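Local coordinates for protein 5-formyl-3-hydroxy-2-methylpyridine 4-carboxylate 5-dehydrogenase (Mesorhizobium japonicum MAFF 303099, PDB 4OM8) that oxidises the vitamin B6 breakdown product 5-formyl-3-hydroxy-2-methylpyridine-4-carboxylate with NAD(+), and can also reduce it with NADH to 4-pyridoxate, at residues 193-205 and 251-263. Sequence-based numbering, arbitrary orientation. Where two conformers were deposited one is given.
Sequences ALLREAVDLVERG and DLSNRDDVAPMVL
Arg196, Glu197 and Glu203 of helix 187-203 grip the backbone of the loop 252-259 and the start of helix 260-267, within the all-helical C-terminal domain of the 3-hydroxyacyl-CoA dehydrogenase family. Bent at chi3 (62°), Arg196 lays one guanidinium face under Ser253 O and Asn254 CA, while NH1 at the edge donates to Arg255 O (2.9 Å), in the guanidinium plane; NH1 also bonds Asn254 OD1 of the second subunit. A leucine in place of Arg196 would probably leave Arg255 O without this donor and Asn254 of the other chain without its mate. Glu197 OE2 accepts Ser253 N through its syn lone pair (2.9 Å); it also accepts from a water that donates to Ser253 O. Glu197 OE1 forms a salt bridge with Arg189 of the second subunit. Ser253 OG accepts Arg255 N, closing an ST turn. A second water donates to Asp200 OD1 and Glu203 OE1 and accepts from Arg255 NE; Arg255 NH1 pairs with Asp257 OD1. Beside these polar links, Val199 CG1 packs on Ala259 CB (3.6 Å). At the first turn of helix 260-267, Met261 N donates a nearly straight hydrogen bond to Glu203 OE2 (2.7 Å, N-H...O 169°), arriving almost in line with the carboxylate C-O bond.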
ATOM      1  N   ALA A 193       6.939   4.743   7.633  1.00  9.11           N
ATOM      2  CA  ALA A 193       8.109   4.685   6.758  1.00  8.61           C
ATOM      3  C   ALA A 193       7.739   5.090   5.330  1.00  7.86           C
ATOM      4  O   ALA A 193       8.463   5.842   4.679  1.00  8.97           O
ATOM      5  CB  ALA A 193       8.720   3.297   6.781  1.00  9.07           C
ATOM      6  N   LEU A 194       6.606   4.580   4.849  1.00  7.55           N
ATOM      7  CA  LEU A 194       6.065   4.972   3.545  1.00  8.78           C
ATOM      8  C   LEU A 194       5.839   6.479   3.507  1.00  8.05           C
ATOM      9  O   LEU A 194       6.284   7.159   2.579  1.00  9.73           O
ATOM     10  CB  LEU A 194       4.758   4.210   3.271  1.00  9.23           C
ATOM     11  CG  LEU A 194       3.939   4.373   1.989  1.00 14.89           C
ATOM     12  CD1 LEU A 194       2.993   3.184   1.896  1.00 15.91           C
ATOM     13  CD2 LEU A 194       3.132   5.661   1.984  1.00 11.57           C
ATOM     14  N   LEU A 195       5.151   6.996   4.524  1.00  8.41           N
ATOM     15  CA  LEU A 195       4.810   8.415   4.583  1.00  8.98           C
ATOM     16  C   LEU A 195       6.042   9.299   4.675  1.00  9.07           C
ATOM     17  O   LEU A 195       6.083  10.363   4.063  1.00  8.99           O
ATOM     18  CB  LEU A 195       3.893   8.695   5.780  1.00  9.25           C
ATOM     19  CG  LEU A 195       2.482   8.119   5.646  1.00 10.31           C
ATOM     20  CD1 LEU A 195       1.714   8.312   6.937  1.00 10.76           C
ATOM     21  CD2 LEU A 195       1.732   8.785   4.489  1.00 10.66           C
ATOM     22  N   ARG A 196       7.047   8.868   5.439  1.00  9.00           N
ATOM     23  CA  ARG A 196       8.250   9.685   5.579  1.00  8.74           C
ATOM     24  C   ARG A 196       8.885   9.959   4.213  1.00  8.58           C
ATOM     25  O   ARG A 196       9.260  11.098   3.896  1.00  9.00           O
ATOM     26  CB  ARG A 196       9.255   9.009   6.513  1.00  8.51           C
ATOM     27  CG  ARG A 196      10.547   9.823   6.701  1.00  6.87           C
ATOM     28  CD  ARG A 196      11.408   9.238   7.793  1.00  9.72           C
ATOM     29  NE  ARG A 196      11.849   7.883   7.496  1.00  9.49           N
ATOM     30  CZ  ARG A 196      12.841   7.271   8.138  1.00  9.81           C
ATOM     31  NH1 ARG A 196      13.495   7.921   9.097  1.00 10.36           N
ATOM     32  NH2 ARG A 196      13.191   6.024   7.813  1.00 10.24           N
ATOM     33  N   GLU A 197       8.958   8.927   3.379  1.00  8.67           N
ATOM     34  CA  GLU A 197       9.548   9.103   2.045  1.00  9.05           C
ATOM     35  C   GLU A 197       8.619   9.890   1.121  1.00  7.40           C
ATOM     36  O   GLU A 197       9.067  10.777   0.392  1.00  9.21           O
ATOM     37  CB  GLU A 197       9.889   7.739   1.430  1.00  7.26           C
ATOM     38  CG  GLU A 197      10.622   7.817   0.090  1.00  8.78           C
ATOM     39  CD  GLU A 197      11.975   8.493   0.181  1.00  9.49           C
ATOM     40  OE1 GLU A 197      12.377   9.133  -0.808  1.00 12.02           O
ATOM     41  OE2 GLU A 197      12.653   8.398   1.228  1.00 10.02           O
ATOM     42  N   ALA A 198       7.321   9.581   1.169  1.00  8.30           N
ATOM     43  CA  ALA A 198       6.365  10.287   0.317  1.00  9.70           C
ATOM     44  C   ALA A 198       6.348  11.782   0.631  1.00  8.86           C
ATOM     45  O   ALA A 198       6.374  12.612  -0.275  1.00 10.58           O
ATOM     46  CB  ALA A 198       4.972   9.697   0.475  1.00  8.87           C
ATOM     47  N   VAL A 199       6.315  12.117   1.915  1.00  9.19           N
ATOM     48  CA  VAL A 199       6.310  13.516   2.320  1.00  9.96           C
ATOM     49  C   VAL A 199       7.612  14.192   1.864  1.00 10.64           C
ATOM     50  O   VAL A 199       7.588  15.316   1.366  1.00 10.86           O
ATOM     51  CB  VAL A 199       6.130  13.644   3.840  1.00  7.39           C
ATOM     52  CG1 VAL A 199       6.517  15.058   4.337  1.00  9.70           C
ATOM     53  CG2 VAL A 199       4.682  13.296   4.215  1.00  9.57           C
ATOM     54  N   ASP A 200       8.743  13.499   2.013  1.00  8.23           N
ATOM     55  CA  ASP A 200      10.024  14.076   1.602  1.00  9.55           C
ATOM     56  C   ASP A 200      10.037  14.400   0.108  1.00  9.67           C
ATOM     57  O   ASP A 200      10.494  15.468  -0.307  1.00 11.00           O
ATOM     58  CB  ASP A 200      11.187  13.138   1.944  1.00  8.47           C
ATOM     59  CG  ASP A 200      12.526  13.857   1.903  1.00 10.69           C
ATOM     60  OD1 ASP A 200      12.668  14.884   2.608  1.00 12.85           O
ATOM     61  OD2 ASP A 200      13.423  13.419   1.155  1.00 14.91           O
ATOM     62  N   LEU A 201       9.479  13.511  -0.702  1.00  9.23           N
ATOM     63  CA  LEU A 201       9.509  13.722  -2.137  1.00  9.78           C
ATOM     64  C   LEU A 201       8.622  14.893  -2.560  1.00 10.41           C
ATOM     65  O   LEU A 201       8.974  15.657  -3.476  1.00 11.13           O
ATOM     66  CB  LEU A 201       9.093  12.438  -2.857  1.00  9.97           C
ATOM     67  CG  LEU A 201      10.113  11.302  -2.702  1.00  9.52           C
ATOM     68  CD1 LEU A 201       9.525   9.979  -3.152  1.00  9.86           C
ATOM     69  CD2 LEU A 201      11.377  11.597  -3.481  1.00 12.32           C
ATOM     70  N   VAL A 202       7.472  15.045  -1.905  1.00 10.72           N
ATOM     71  CA  VAL A 202       6.578  16.164  -2.190  1.00 11.38           C
ATOM     72  C   VAL A 202       7.252  17.453  -1.737  1.00 12.15           C
ATOM     73  O   VAL A 202       7.325  18.433  -2.477  1.00 14.65           O
ATOM     74  CB  VAL A 202       5.224  15.986  -1.499  1.00 11.52           C
ATOM     75  CG1 VAL A 202       4.407  17.280  -1.552  1.00 13.95           C
ATOM     76  CG2 VAL A 202       4.462  14.815  -2.136  1.00 12.73           C
ATOM     77  N   GLU A 203       7.789  17.419  -0.528  1.00 13.35           N
ATOM     78  CA  GLU A 203       8.418  18.583   0.088  1.00 14.72           C
ATOM     79  C   GLU A 203       9.574  19.148  -0.729  1.00 15.29           C
ATOM     80  O   GLU A 203       9.723  20.371  -0.830  1.00 17.67           O
ATOM     81  CB  GLU A 203       8.887  18.187   1.483  1.00 16.19           C
ATOM     82  CG  GLU A 203       9.590  19.224   2.276  1.00 21.06           C
ATOM     83  CD  GLU A 203       9.791  18.736   3.686  1.00 18.08           C
ATOM     84  OE1 GLU A 203      10.771  18.012   3.935  1.00 19.93           O
ATOM     85  OE2 GLU A 203       8.934  19.034   4.525  1.00 20.91           O
ATOM     86  N   ARG A 204      10.380  18.281  -1.338  1.00 14.46           N
ATOM     87  CA  ARG A 204      11.537  18.782  -2.072  1.00 17.10           C
ATOM     88  C   ARG A 204      11.278  18.899  -3.574  1.00 16.20           C
ATOM     89  O   ARG A 204      12.208  19.051  -4.364  1.00 18.74           O
ATOM     90  CB  ARG A 204      12.765  17.923  -1.799  1.00 20.10           C
ATOM     91  CG  ARG A 204      12.726  16.500  -2.264  1.00 15.12           C
ATOM     92  CD  ARG A 204      13.821  15.768  -1.491  1.00 19.65           C
ATOM     93  NE  ARG A 204      14.014  14.367  -1.854  1.00 26.24           N
ATOM     94  CZ  ARG A 204      14.934  13.933  -2.712  1.00 28.24           C
ATOM     95  NH1 ARG A 204      15.731  14.793  -3.323  1.00 29.47           N
ATOM     96  NH2 ARG A 204      15.053  12.633  -2.963  1.00 18.00           N
ATOM     97  N   GLY A 205      10.005  18.856  -3.949  1.00 13.11           N
ATOM     98  CA  GLY A 205       9.599  19.202  -5.303  1.00 14.31           C
ATOM     99  C   GLY A 205       9.836  18.143  -6.363  1.00 13.27           C
ATOM    100  O   GLY A 205       9.942  18.461  -7.551  1.00 14.56           O
ATOM    101  N   ASP A 251      20.034   5.964  -0.242  1.00 10.78           N
ATOM    102  CA  ASP A 251      19.569   7.264  -0.715  0.80 12.05           C
ATOM    103  C   ASP A 251      18.222   7.692  -0.137  1.00 11.27           C
ATOM    104  O   ASP A 251      17.819   8.847  -0.287  1.00 12.44           O
ATOM    105  CB  ASP A 251      19.470   7.286  -2.240  0.80 12.66           C
ATOM    106  CG  ASP A 251      19.545   8.689  -2.784  0.80 13.48           C
ATOM    107  OD1 ASP A 251      20.566   9.355  -2.507  0.80 16.49           O
ATOM    108  OD2 ASP A 251      18.595   9.146  -3.453  0.80 12.08           O
ATOM    109  N   LEU A 252      17.534   6.779   0.537  1.00 12.01           N
ATOM    110  CA  LEU A 252      16.221   7.104   1.105  1.00 10.75           C
ATOM    111  C   LEU A 252      16.299   8.174   2.197  1.00  9.75           C
ATOM    112  O   LEU A 252      17.331   8.324   2.861  1.00 11.79           O
ATOM    113  CB  LEU A 252      15.588   5.843   1.683  1.00 10.00           C
ATOM    114  CG  LEU A 252      15.242   4.763   0.660  1.00 10.41           C
ATOM    115  CD1 LEU A 252      14.704   3.535   1.377  1.00  9.85           C
ATOM    116  CD2 LEU A 252      14.237   5.299  -0.365  1.00 11.92           C
ATOM    117  N   SER A 253      15.210   8.919   2.390  1.00  9.87           N
ATOM    118  CA  SER A 253      15.146   9.837   3.524  1.00  8.89           C
ATOM    119  C   SER A 253      15.267   9.083   4.844  1.00  9.79           C
ATOM    120  O   SER A 253      14.658   8.030   5.035  1.00  9.78           O
ATOM    121  CB  SER A 253      13.842  10.634   3.505  1.00 12.37           C
ATOM    122  OG  SER A 253      13.701  11.405   4.690  1.00 12.47           O
ATOM    123  N   ASN A 254      16.052   9.641   5.759  1.00  9.84           N
ATOM    124  CA  ASN A 254      16.175   9.095   7.100  1.00  8.63           C
ATOM    125  C   ASN A 254      15.744  10.123   8.136  1.00  9.57           C
ATOM    126  O   ASN A 254      16.252  10.120   9.268  1.00 10.91           O
ATOM    127  CB  ASN A 254      17.607   8.639   7.371  1.00 11.11           C
ATOM    128  CG  ASN A 254      18.041   7.527   6.440  1.00 12.34           C
ATOM    129  OD1 ASN A 254      17.252   6.648   6.097  1.00 12.56           O
ATOM    130  ND2 ASN A 254      19.305   7.563   6.018  1.00 16.24           N
ATOM    131  N   ARG A 255      14.792  10.979   7.752  1.00 10.44           N
ATOM    132  CA  ARG A 255      14.368  12.094   8.606  1.00  9.86           C
ATOM    133  C   ARG A 255      14.034  11.636  10.025  1.00 12.76           C
ATOM    134  O   ARG A 255      13.366  10.620  10.227  1.00 10.46           O
ATOM    135  CB  ARG A 255      13.165  12.826   7.998  1.00 12.33           C
ATOM    136  CG  ARG A 255      12.651  13.949   8.910  1.00 13.05           C
ATOM    137  CD  ARG A 255      11.681  14.904   8.223  1.00 10.84           C
ATOM    138  NE  ARG A 255      12.300  15.676   7.147  1.00 12.58           N
ATOM    139  CZ  ARG A 255      13.020  16.782   7.326  1.00 12.11           C
ATOM    140  NH1 ARG A 255      13.255  17.265   8.550  1.00 11.60           N
ATOM    141  NH2 ARG A 255      13.527  17.408   6.270  1.00 12.88           N
ATOM    142  N   ASP A 256      14.525  12.391  11.005  1.00 11.01           N
ATOM    143  CA  ASP A 256      14.410  12.029  12.412  1.00  8.44           C
ATOM    144  C   ASP A 256      13.372  12.838  13.185  1.00 10.85           C
ATOM    145  O   ASP A 256      13.232  12.656  14.391  1.00 12.40           O
ATOM    146  CB  ASP A 256      15.778  12.199  13.100  1.00 14.13           C
ATOM    147  CG  ASP A 256      16.343  13.613  12.956  1.00 14.46           C
ATOM    148  OD1 ASP A 256      15.598  14.556  12.627  1.00 16.94           O
ATOM    149  OD2 ASP A 256      17.564  13.791  13.171  1.00 19.62           O
ATOM    150  N   ASP A 257      12.665  13.736  12.503  1.00  9.66           N
ATOM    151  CA  ASP A 257      11.793  14.709  13.177  1.00  8.84           C
ATOM    152  C   ASP A 257      10.621  15.069  12.272  1.00  8.90           C
ATOM    153  O   ASP A 257      10.362  14.356  11.302  1.00  9.32           O
ATOM    154  CB  ASP A 257      12.582  15.968  13.564  1.00 12.23           C
ATOM    155  CG  ASP A 257      13.245  16.642  12.372  1.00 14.66           C
ATOM    156  OD1 ASP A 257      12.990  16.239  11.222  1.00 12.62           O
ATOM    157  OD2 ASP A 257      14.024  17.597  12.584  1.00 16.51           O
ATOM    158  N   VAL A 258       9.922  16.165  12.568  1.00 10.70           N
ATOM    159  CA  VAL A 258       8.765  16.547  11.761  1.00 10.52           C
ATOM    160  C   VAL A 258       9.237  17.264  10.499  1.00 10.76           C
ATOM    161  O   VAL A 258      10.118  18.120  10.553  1.00 13.45           O
ATOM    162  CB  VAL A 258       7.783  17.447  12.543  1.00 12.43           C
ATOM    163  CG1 VAL A 258       6.529  17.727  11.709  1.00 13.99           C
ATOM    164  CG2 VAL A 258       7.402  16.793  13.841  1.00 12.96           C
ATOM    165  N   ALA A 259       8.671  16.882   9.359  1.00  9.54           N
ATOM    166  CA  ALA A 259       9.010  17.504   8.083  1.00 10.22           C
ATOM    167  C   ALA A 259       8.596  18.965   8.068  1.00  9.72           C
ATOM    168  O   ALA A 259       7.515  19.310   8.556  1.00 10.86           O
ATOM    169  CB  ALA A 259       8.336  16.759   6.941  1.00 11.36           C
ATOM    170  N   PRO A 260       9.451  19.837   7.513  1.00 10.23           N
ATOM    171  CA  PRO A 260       9.125  21.266   7.428  1.00 11.85           C
ATOM    172  C   PRO A 260       7.750  21.576   6.826  1.00 12.97           C
ATOM    173  O   PRO A 260       7.059  22.466   7.334  1.00 13.08           O
ATOM    174  CB  PRO A 260      10.235  21.813   6.534  1.00 11.92           C
ATOM    175  CG  PRO A 260      11.412  20.943   6.861  1.00 18.17           C
ATOM    176  CD  PRO A 260      10.846  19.560   7.125  1.00 11.52           C
ATOM    177  N   MET A 261       7.356  20.857   5.781  1.00 11.39           N
ATOM    178  CA  MET A 261       6.071  21.098   5.137  0.78 13.70           C
ATOM    179  C   MET A 261       4.919  20.785   6.092  1.00 12.20           C
ATOM    180  O   MET A 261       3.890  21.459   6.089  1.00 12.61           O
ATOM    181  CB  MET A 261       5.950  20.259   3.862  0.78 12.40           C
ATOM    182  CG  MET A 261       4.591  20.328   3.188  0.78 15.18           C
ATOM    183  SD  MET A 261       4.528  19.353   1.662  0.78 17.56           S
ATOM    184  CE  MET A 261       4.905  17.707   2.226  0.78 16.79           C
ATOM    185  N   VAL A 262       5.096  19.763   6.921  1.00 10.97           N
ATOM    186  CA  VAL A 262       4.064  19.417   7.896  1.00 10.09           C
ATOM    187  C   VAL A 262       3.990  20.487   8.997  1.00 10.17           C
ATOM    188  O   VAL A 262       2.894  20.850   9.434  1.00 12.94           O
ATOM    189  CB  VAL A 262       4.326  18.014   8.509  1.00 11.34           C
ATOM    190  CG1 VAL A 262       3.401  17.715   9.694  1.00 12.10           C
ATOM    191  CG2 VAL A 262       4.158  16.946   7.443  1.00 11.70           C
ATOM    192  N   LEU A 263       5.147  20.992   9.437  1.00 10.87           N
ATOM    193  CA  LEU A 263       5.164  22.096  10.401  1.00 10.42           C
ATOM    194  C   LEU A 263       4.492  23.336   9.816  1.00 11.08           C
ATOM    195  O   LEU A 263       3.752  24.032  10.498  1.00 13.76           O
ATOM    196  CB  LEU A 263       6.605  22.422  10.830  1.00 12.78           C
ATOM    197  CG  LEU A 263       7.264  21.334  11.676  1.00 14.45           C
ATOM    198  CD1 LEU A 263       8.736  21.656  11.928  1.00 15.33           C
ATOM    199  CD2 LEU A 263       6.514  21.138  12.995  1.00 12.91           C
TER
HETATM  200  O   HOH W   1      12.679   6.892   3.529  1.00 12.52           O
HETATM  201  O   HOH W   2      10.923  15.400   4.626  1.00 12.51           O
HETATM  202  O   HOH W   3      17.754  11.731  -3.871  1.00 21.61           O